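Local coordinates for protein lipocalin (Argas monolakensis, PDB 3BRN) that binds serotonin inside a lipocalin beta barrel and probably serves this soft tick as a biogenic amine-binding protein, at residues L91-C105 with M108-H120. Residues are numbered along the deposited sequence; the frame is centred on the assembly and turned at random.
Sequences LSGTTTVLFSDYRSC and MRGPDGNYELWVH. With SRO (serotonin), chain C.
Met108 and Val97 form a non-hydrogen-bonded pair between antiparallel barrel strands, both side chains pointing the same way. Met108 SD meets Val97 CG2 at 3.8 Å. The Met108 chain bends at chi2 (-57°), which brings SD alongside Val97 and carries CE on to the bound serotonin, 3.5 Å from SRO CD1. Thr95 CG2 packs on Met108 CB.

The next pair, Thr96 with Arg109, is hydrogen-bonded. Thr96 N gives a nearly straight bond to Arg109 O (168°), and Arg109 N returns one to Thr96 O. A water bridges Thr94 O, Thr96 OG1 and Arg109 O. Thr96 OG1 is also hydrogen-bonded to Lys81. Beyond it, Pro111 is the second residue of the type I turn from Gly110 to Gly113 and packs against residues 92-95, with CG 3.4 Å from Ser92 O and CD 3.6 Å from Thr95 OG1.

Leu98 and Phe99 together face Val107 in a classic beta bulge. Leu98 CD2 lies over one face of the Arg109 guanidinium, while CD1 touches the edge of the Tyr115 ring.

Serotonin CD1 stands 3.3 Å above the Trp118 ring, over its centre. Trp118 NE1 donates to Glu116 OE1 at 2.8 Å, which fixes the rotation of the indole. A second water donates to Thr95 OG1 and Glu116 OE1 and accepts from serotonin NE1. The ligand is thus held here by apolar contacts and one water-mediated polar link, while Asp106 OD2 and the backbone O of Ser18 hydrogen-bond to it directly.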
ATOM      1  N   LEU A  91       5.264  -8.483   4.836  1.00 62.34           N
ATOM      2  CA  LEU A  91       5.600  -7.277   4.100  1.00 55.80           C
ATOM      3  C   LEU A  91       7.043  -7.238   3.596  1.00 51.40           C
ATOM      4  O   LEU A  91       7.369  -6.457   2.697  1.00 45.18           O
ATOM      5  CB  LEU A  91       5.282  -6.059   4.967  1.00 55.50           C
ATOM      6  CG  LEU A  91       4.931  -4.724   4.321  1.00 59.87           C
ATOM      7  CD1 LEU A  91       3.817  -4.890   3.286  1.00 55.80           C
ATOM      8  CD2 LEU A  91       4.522  -3.755   5.426  1.00 55.48           C
ATOM      9  N   SER A  92       7.894  -8.119   4.118  1.00 50.79           N
ATOM     10  CA  SER A  92       9.315  -8.091   3.760  1.00 45.92           C
ATOM     11  C   SER A  92       9.567  -8.554   2.335  1.00 40.10           C
ATOM     12  O   SER A  92       8.863  -9.415   1.809  1.00 43.22           O
ATOM     13  CB  SER A  92      10.162  -8.896   4.755  1.00 49.13           C
ATOM     14  OG  SER A  92      10.109  -8.300   6.045  1.00 48.23           O
ATOM     15  N   GLY A  93      10.539  -7.927   1.680  1.00 39.04           N
ATOM     16  CA  GLY A  93      10.845  -8.250   0.304  1.00 34.82           C
ATOM     17  C   GLY A  93      10.492  -7.099  -0.626  1.00 38.08           C
ATOM     18  O   GLY A  93      10.152  -6.001  -0.171  1.00 39.62           O
ATOM     19  N   THR A  94      10.437  -7.388  -1.916  1.00 35.89           N
ATOM     20  CA  THR A  94      10.316  -6.332  -2.915  1.00 41.48           C
ATOM     21  C   THR A  94       8.875  -6.101  -3.381  1.00 39.25           C
ATOM     22  O   THR A  94       8.239  -6.979  -3.958  1.00 38.57           O
ATOM     23  CB  THR A  94      11.223  -6.616  -4.122  1.00 43.63           C
ATOM     24  OG1 THR A  94      12.546  -6.905  -3.656  1.00 49.98           O
ATOM     25  CG2 THR A  94      11.274  -5.408  -5.059  1.00 42.20           C
ATOM     26  N   THR A  95       8.367  -4.909  -3.115  1.00 39.55           N
ATOM     27  CA  THR A  95       7.075  -4.494  -3.644  1.00 38.76           C
ATOM     28  C   THR A  95       7.320  -3.550  -4.830  1.00 38.17           C
ATOM     29  O   THR A  95       8.139  -2.642  -4.740  1.00 36.52           O
ATOM     30  CB  THR A  95       6.301  -3.752  -2.552  1.00 38.54           C
ATOM     31  OG1 THR A  95       5.885  -4.679  -1.545  1.00 33.78           O
ATOM     32  CG2 THR A  95       5.094  -3.025  -3.131  1.00 38.07           C
ATOM     33  N   THR A  96       6.605  -3.752  -5.939  1.00 32.58           N
ATOM     34  CA  THR A  96       6.787  -2.915  -7.123  1.00 32.38           C
ATOM     35  C   THR A  96       5.550  -2.035  -7.310  1.00 31.66           C
ATOM     36  O   THR A  96       4.430  -2.529  -7.306  1.00 27.95           O
ATOM     37  CB  THR A  96       6.979  -3.769  -8.416  1.00 33.23           C
ATOM     38  OG1 THR A  96       8.047  -4.695  -8.219  1.00 46.30           O
ATOM     39  CG2 THR A  96       7.298  -2.891  -9.639  1.00 27.74           C
ATOM     40  N   VAL A  97       5.772  -0.754  -7.563  1.00 26.46           N
ATOM     41  CA  VAL A  97       4.658   0.153  -7.817  1.00 29.63           C
ATOM     42  C   VAL A  97       4.240   0.058  -9.284  1.00 28.82           C
ATOM     43  O   VAL A  97       5.010   0.416 -10.157  1.00 28.91           O
ATOM     44  CB  VAL A  97       5.012   1.599  -7.466  1.00 28.13           C
ATOM     45  CG1 VAL A  97       3.762   2.470  -7.527  1.00 33.36           C
ATOM     46  CG2 VAL A  97       5.663   1.669  -6.074  1.00 28.26           C
ATOM     47  N   LEU A  98       3.056  -0.494  -9.549  1.00 26.84           N
ATOM     48  CA  LEU A  98       2.585  -0.639 -10.930  1.00 31.73           C
ATOM     49  C   LEU A  98       1.873   0.634 -11.350  1.00 28.88           C
ATOM     50  O   LEU A  98       1.765   0.929 -12.526  1.00 27.82           O
ATOM     51  CB  LEU A  98       1.630  -1.828 -11.039  1.00 29.39           C
ATOM     52  CG  LEU A  98       2.224  -3.150 -10.545  1.00 34.54           C
ATOM     53  CD1 LEU A  98       1.188  -4.225 -10.738  1.00 31.12           C
ATOM     54  CD2 LEU A  98       3.521  -3.458 -11.319  1.00 29.86           C
ATOM     55  N   PHE A  99       1.272   1.308 -10.377  1.00 27.55           N
ATOM     56  CA  PHE A  99       0.603   2.574 -10.621  1.00 30.47           C
ATOM     57  C   PHE A  99       0.390   3.330  -9.318  1.00 29.48           C
ATOM     58  O   PHE A  99       0.188   2.737  -8.274  1.00 29.54           O
ATOM     59  CB  PHE A  99      -0.738   2.354 -11.337  1.00 30.48           C
ATOM     60  CG  PHE A  99      -1.571   3.600 -11.464  1.00 32.40           C
ATOM     61  CD1 PHE A  99      -1.408   4.457 -12.543  1.00 35.21           C
ATOM     62  CD2 PHE A  99      -2.524   3.907 -10.508  1.00 37.20           C
ATOM     63  CE1 PHE A  99      -2.164   5.617 -12.652  1.00 37.45           C
ATOM     64  CE2 PHE A  99      -3.265   5.073 -10.601  1.00 38.39           C
ATOM     65  CZ  PHE A  99      -3.101   5.914 -11.687  1.00 36.86           C
ATOM     66  N   SER A 100       0.429   4.656  -9.373  1.00 34.25           N
ATOM     67  CA  SER A 100       0.144   5.437  -8.173  1.00 29.04           C
ATOM     68  C   SER A 100      -0.218   6.842  -8.597  1.00 32.84           C
ATOM     69  O   SER A 100       0.179   7.270  -9.676  1.00 32.10           O
ATOM     70  CB  SER A 100       1.379   5.483  -7.278  1.00 28.65           C
ATOM     71  OG  SER A 100       1.090   6.141  -6.057  1.00 28.90           O
ATOM     72  N   ASP A 101      -1.044   7.518  -7.801  1.00 34.76           N
ATOM     73  CA  ASP A 101      -1.321   8.935  -8.029  1.00 42.41           C
ATOM     74  C   ASP A 101      -0.597   9.788  -6.986  1.00 33.97           C
ATOM     75  O   ASP A 101      -0.733  11.008  -6.954  1.00 38.78           O
ATOM     76  CB  ASP A 101      -2.830   9.215  -8.042  1.00 42.46           C
ATOM     77  CG  ASP A 101      -3.478   9.019  -6.682  1.00 47.16           C
ATOM     78  OD1 ASP A 101      -2.783   8.600  -5.729  1.00 40.42           O
ATOM     79  OD2 ASP A 101      -4.689   9.297  -6.573  1.00 46.72           O
ATOM     80  N   TYR A 102       0.177   9.127  -6.131  1.00 34.85           N
ATOM     81  CA  TYR A 102       1.085   9.821  -5.225  1.00 39.11           C
ATOM     82  C   TYR A 102       0.317  10.558  -4.132  1.00 42.62           C
ATOM     83  O   TYR A 102       0.868  11.419  -3.446  1.00 37.62           O
ATOM     84  CB  TYR A 102       1.969  10.800  -5.998  1.00 35.62           C
ATOM     85  CG  TYR A 102       2.915  10.135  -6.971  1.00 40.88           C
ATOM     86  CD1 TYR A 102       3.269   8.800  -6.823  1.00 37.16           C
ATOM     87  CD2 TYR A 102       3.456  10.840  -8.038  1.00 44.37           C
ATOM     88  CE1 TYR A 102       4.134   8.188  -7.709  1.00 34.30           C
ATOM     89  CE2 TYR A 102       4.321  10.236  -8.930  1.00 41.24           C
ATOM     90  CZ  TYR A 102       4.657   8.910  -8.760  1.00 49.11           C
ATOM     91  OH  TYR A 102       5.519   8.303  -9.646  1.00 46.90           O
ATOM     92  N   ARG A 103      -0.957  10.214  -3.975  1.00 43.95           N
ATOM     93  CA  ARG A 103      -1.865  10.998  -3.146  1.00 48.77           C
ATOM     94  C   ARG A 103      -2.791  10.095  -2.337  1.00 47.66           C
ATOM     95  O   ARG A 103      -2.748  10.089  -1.107  1.00 49.17           O
ATOM     96  CB  ARG A 103      -2.688  11.955  -4.010  1.00 45.85           C
ATOM     97  CG  ARG A 103      -2.083  13.343  -4.147  1.00 63.40           C
ATOM     98  CD  ARG A 103      -3.083  14.326  -4.735  1.00 82.13           C
ATOM     99  NE  ARG A 103      -3.231  14.159  -6.178  1.00 90.51           N
ATOM    100  CZ  ARG A 103      -3.720  15.090  -6.991  1.00 89.66           C
ATOM    101  NH1 ARG A 103      -4.112  16.260  -6.504  1.00 77.63           N
ATOM    102  NH2 ARG A 103      -3.818  14.851  -8.291  1.00 90.32           N
ATOM    103  N   SER A 104      -3.627   9.335  -3.035  1.00 42.59           N
ATOM    104  CA  SER A 104      -4.695   8.579  -2.391  1.00 41.91           C
ATOM    105  C   SER A 104      -4.570   7.064  -2.490  1.00 37.88           C
ATOM    106  O   SER A 104      -5.102   6.344  -1.646  1.00 38.09           O
ATOM    107  CB  SER A 104      -6.061   9.028  -2.916  1.00 42.61           C
ATOM    108  OG  SER A 104      -6.159   8.838  -4.315  1.00 45.48           O
ATOM    109  N   CYS A 105      -3.971   6.571  -3.567  1.00 40.10           N
ATOM    110  CA  CYS A 105      -3.986   5.130  -3.807  1.00 36.98           C
ATOM    111  C   CYS A 105      -2.792   4.637  -4.617  1.00 33.60           C
ATOM    112  O   CYS A 105      -2.187   5.393  -5.377  1.00 36.62           O
ATOM    113  CB  CYS A 105      -5.304   4.717  -4.478  1.00 38.05           C
ATOM    114  SG  CYS A 105      -5.521   5.420  -6.127  1.00 55.53           S
ATOM    115  N   MET A 108       0.119  -2.229  -6.490  1.00 25.26           N
ATOM    116  CA  MET A 108       1.431  -2.822  -6.336  1.00 28.70           C
ATOM    117  C   MET A 108       1.410  -4.258  -6.852  1.00 26.76           C
ATOM    118  O   MET A 108       0.371  -4.935  -6.818  1.00 28.04           O
ATOM    119  CB  MET A 108       1.791  -2.914  -4.838  1.00 29.02           C
ATOM    120  CG  MET A 108       1.706  -1.615  -4.050  1.00 33.17           C
ATOM    121  SD  MET A 108       2.730  -0.305  -4.710  1.00 33.06           S
ATOM    122  CE  MET A 108       2.827   0.752  -3.257  1.00 41.29           C
ATOM    123  N   ARG A 109       2.607  -4.767  -7.128  1.00 28.32           N
ATOM    124  CA  ARG A 109       2.827  -6.213  -7.110  1.00 29.08           C
ATOM    125  C   ARG A 109       3.590  -6.485  -5.801  1.00 29.82           C
ATOM    126  O   ARG A 109       4.663  -5.943  -5.602  1.00 36.69           O
ATOM    127  CB  ARG A 109       3.672  -6.661  -8.305  1.00 33.70           C
ATOM    128  CG  ARG A 109       3.818  -8.189  -8.397  1.00 33.93           C
ATOM    129  CD  ARG A 109       4.668  -8.612  -9.607  1.00 37.96           C
ATOM    130  NE  ARG A 109       4.027  -8.213 -10.856  1.00 48.48           N
ATOM    131  CZ  ARG A 109       4.510  -7.315 -11.711  1.00 60.01           C
ATOM    132  NH1 ARG A 109       5.728  -6.804 -11.549  1.00 61.20           N
ATOM    133  NH2 ARG A 109       3.778  -6.955 -12.758  1.00 53.53           N
ATOM    134  N   GLY A 110       2.992  -7.243  -4.888  1.00 37.42           N
ATOM    135  CA  GLY A 110       3.621  -7.557  -3.590  1.00 35.47           C
ATOM    136  C   GLY A 110       4.745  -8.570  -3.733  1.00 35.90           C
ATOM    137  O   GLY A 110       4.972  -9.105  -4.817  1.00 30.85           O
ATOM    138  N   PRO A 111       5.506  -8.802  -2.653  1.00 35.96           N
ATOM    139  CA  PRO A 111       6.712  -9.635  -2.800  1.00 41.67           C
ATOM    140  C   PRO A 111       6.444 -11.078  -3.251  1.00 40.62           C
ATOM    141  O   PRO A 111       7.210 -11.611  -4.052  1.00 45.38           O
ATOM    142  CB  PRO A 111       7.353  -9.589  -1.399  1.00 36.96           C
ATOM    143  CG  PRO A 111       6.781  -8.411  -0.752  1.00 39.90           C
ATOM    144  CD  PRO A 111       5.407  -8.202  -1.310  1.00 41.96           C
ATOM    145  N   ASP A 112       5.272 -11.614  -2.906  1.00 38.97           N
ATOM    146  CA  ASP A 112       4.881 -12.971  -3.302  1.00 33.72           C
ATOM    147  C   ASP A 112       4.372 -13.081  -4.738  1.00 38.26           C
ATOM    148  O   ASP A 112       4.074 -14.182  -5.207  1.00 36.03           O
ATOM    149  CB  ASP A 112       3.804 -13.512  -2.354  1.00 33.73           C
ATOM    150  CG  ASP A 112       4.337 -13.782  -0.947  1.00 44.20           C
ATOM    151  OD1 ASP A 112       5.550 -13.571  -0.694  1.00 48.74           O
ATOM    152  OD2 ASP A 112       3.529 -14.181  -0.079  1.00 52.13           O
ATOM    153  N   GLY A 113       4.251 -11.945  -5.423  1.00 35.76           N
ATOM    154  CA  GLY A 113       3.780 -11.902  -6.811  1.00 35.02           C
ATOM    155  C   GLY A 113       2.306 -11.561  -6.942  1.00 33.35           C
ATOM    156  O   GLY A 113       1.766 -11.474  -8.038  1.00 37.74           O
ATOM    157  N   ASN A 114       1.638 -11.418  -5.835  1.00 34.93           N
ATOM    158  CA  ASN A 114       0.259 -11.028  -5.795  1.00 33.84           C
ATOM    159  C   ASN A 114       0.044  -9.548  -6.142  1.00 34.26           C
ATOM    160  O   ASN A 114       0.954  -8.797  -6.099  1.00 32.89           O
ATOM    161  CB  ASN A 114      -0.262 -11.316  -4.412  1.00 32.73           C
ATOM    162  CG  ASN A 114       0.447 -10.531  -3.368  1.00 40.30           C
ATOM    163  OD1 ASN A 114       1.587 -10.752  -3.092  1.00 42.12           O
ATOM    164  ND2 ASN A 114      -0.213  -9.571  -2.847  1.00 34.60           N
ATOM    165  N   TYR A 115      -1.176  -9.177  -6.483  1.00 31.28           N
ATOM    166  CA  TYR A 115      -1.510  -7.801  -6.699  1.00 30.46           C
ATOM    167  C   TYR A 115      -2.235  -7.164  -5.537  1.00 28.63           C
ATOM    168  O   TYR A 115      -2.972  -7.802  -4.879  1.00 25.73           O
ATOM    169  CB  TYR A 115      -2.279  -7.614  -8.007  1.00 30.02           C
ATOM    170  CG  TYR A 115      -1.514  -8.133  -9.175  1.00 34.23           C
ATOM    171  CD1 TYR A 115      -0.429  -7.469  -9.627  1.00 32.34           C
ATOM    172  CD2 TYR A 115      -1.834  -9.328  -9.763  1.00 38.61           C
ATOM    173  CE1 TYR A 115       0.290  -7.938 -10.644  1.00 49.34           C
ATOM    174  CE2 TYR A 115      -1.110  -9.814 -10.797  1.00 40.86           C
ATOM    175  CZ  TYR A 115      -0.045  -9.115 -11.235  1.00 48.10           C
ATOM    176  OH  TYR A 115       0.730  -9.525 -12.236  1.00 46.80           O
ATOM    177  N   GLU A 116      -2.046  -5.871  -5.363  1.00 30.83           N
ATOM    178  CA  GLU A 116      -2.515  -5.177  -4.163  1.00 31.02           C
ATOM    179  C   GLU A 116      -3.033  -3.796  -4.498  1.00 28.92           C
ATOM    180  O   GLU A 116      -2.393  -3.048  -5.242  1.00 27.72           O
ATOM    181  CB  GLU A 116      -1.362  -5.022  -3.166  1.00 30.50           C
ATOM    182  CG  GLU A 116      -0.817  -6.363  -2.661  1.00 34.47           C
ATOM    183  CD  GLU A 116       0.364  -6.199  -1.716  1.00 43.31           C
ATOM    184  OE1 GLU A 116       0.920  -5.076  -1.639  1.00 40.35           O
ATOM    185  OE2 GLU A 116       0.796  -7.218  -1.128  1.00 38.85           O
ATOM    186  N   LEU A 117      -4.116  -3.415  -3.842  1.00 28.15           N
ATOM    187  CA  LEU A 117      -4.582  -2.041  -3.907  1.00 29.41           C
ATOM    188  C   LEU A 117      -4.451  -1.448  -2.512  1.00 30.36           C
ATOM    189  O   LEU A 117      -5.076  -1.933  -1.575  1.00 32.15           O
ATOM    190  CB  LEU A 117      -6.049  -2.014  -4.353  1.00 29.55           C
ATOM    191  CG  LEU A 117      -6.772  -0.664  -4.294  1.00 35.29           C
ATOM    192  CD1 LEU A 117      -6.147   0.336  -5.245  1.00 29.49           C
ATOM    193  CD2 LEU A 117      -8.252  -0.866  -4.623  1.00 30.74           C
ATOM    194  N   TRP A 118      -3.686  -0.385  -2.395  1.00 29.04           N
ATOM    195  CA  TRP A 118      -3.525   0.320  -1.152  1.00 28.45           C
ATOM    196  C   TRP A 118      -4.210   1.657  -1.244  1.00 30.77           C
ATOM    197  O   TRP A 118      -4.122   2.295  -2.239  1.00 31.89           O
ATOM    198  CB  TRP A 118      -2.064   0.476  -0.814  1.00 28.21           C
ATOM    199  CG  TRP A 118      -1.314  -0.733  -0.533  1.00 26.49           C
ATOM    200  CD1 TRP A 118      -0.833  -1.586  -1.420  1.00 27.25           C
ATOM    201  CD2 TRP A 118      -0.951  -1.233   0.738  1.00 30.76           C
ATOM    202  NE1 TRP A 118      -0.183  -2.589  -0.819  1.00 30.20           N
ATOM    203  CE2 TRP A 118      -0.249  -2.406   0.528  1.00 33.64           C
ATOM    204  CE3 TRP A 118      -1.159  -0.811   2.038  1.00 35.19           C
ATOM    205  CZ2 TRP A 118       0.279  -3.138   1.562  1.00 30.14           C
ATOM    206  CZ3 TRP A 118      -0.647  -1.552   3.050  1.00 32.61           C
ATOM    207  CH2 TRP A 118       0.063  -2.687   2.819  1.00 33.61           C
ATOM    208  N   VAL A 119      -4.943   2.052  -0.215  1.00 34.31           N
ATOM    209  CA  VAL A 119      -5.680   3.319  -0.254  1.00 29.51           C
ATOM    210  C   VAL A 119      -5.401   4.165   0.982  1.00 32.79           C
ATOM    211  O   VAL A 119      -5.361   3.652   2.101  1.00 31.16           O
ATOM    212  CB  VAL A 119      -7.207   3.114  -0.436  1.00 36.54           C
ATOM    213  CG1 VAL A 119      -7.908   4.459  -0.683  1.00 30.61           C
ATOM    214  CG2 VAL A 119      -7.482   2.162  -1.585  1.00 30.86           C
ATOM    215  N   HIS A 120      -5.089   5.441   0.748  1.00 35.11           N
ATOM    216  CA  HIS A 120      -4.790   6.391   1.811  1.00 36.47           C
ATOM    217  C   HIS A 120      -5.977   6.559   2.764  1.00 35.06           C
ATOM    218  O   HIS A 120      -7.128   6.544   2.336  1.00 31.50           O
ATOM    219  CB  HIS A 120      -4.419   7.745   1.195  1.00 31.88           C
ATOM    220  CG  HIS A 120      -3.822   8.708   2.167  1.00 35.39           C
ATOM    221  ND1 HIS A 120      -4.562   9.696   2.778  1.00 36.23           N
ATOM    222  CD2 HIS A 120      -2.579   8.783   2.698  1.00 39.27           C
ATOM    223  CE1 HIS A 120      -3.805  10.327   3.657  1.00 35.35           C
ATOM    224  NE2 HIS A 120      -2.598   9.794   3.627  1.00 40.62           N
TER
HETATM  225  OH  SRO C 158       6.300   1.934   3.482  1.00 30.72           O
HETATM  226  CZ3 SRO C 158       5.635   1.060   2.656  1.00 20.96           C
HETATM  227  CH2 SRO C 158       6.125  -0.241   2.572  1.00 22.30           C
HETATM  228  CZ2 SRO C 158       5.428  -1.210   1.847  1.00 29.99           C
HETATM  229  CE2 SRO C 158       4.290  -0.795   1.172  1.00 20.32           C
HETATM  230  NE1 SRO C 158       3.406  -1.403   0.341  1.00 19.00           N
HETATM  231  CD1 SRO C 158       2.449  -0.517  -0.021  1.00 18.43           C
HETATM  232  CG  SRO C 158       2.738   0.716   0.567  1.00 20.61           C
HETATM  233  CD2 SRO C 158       3.909   0.531   1.298  1.00 25.20           C
HETATM  234  CE3 SRO C 158       4.563   1.412   2.012  1.00 28.32           C
HETATM  235  CB  SRO C 158       1.949   1.990   0.391  1.00 25.24           C
HETATM  236  CA  SRO C 158       2.782   3.033  -0.380  1.00 24.56           C
HETATM  237  NZ  SRO C 158       2.051   4.305  -0.382  1.00 24.95           N
HETATM  238  O   HOH W   1       7.488  -6.895  -6.533  1.00 35.97           O
HETATM  239  O   HOH W   2       3.409  -4.426  -0.364  1.00 28.07           O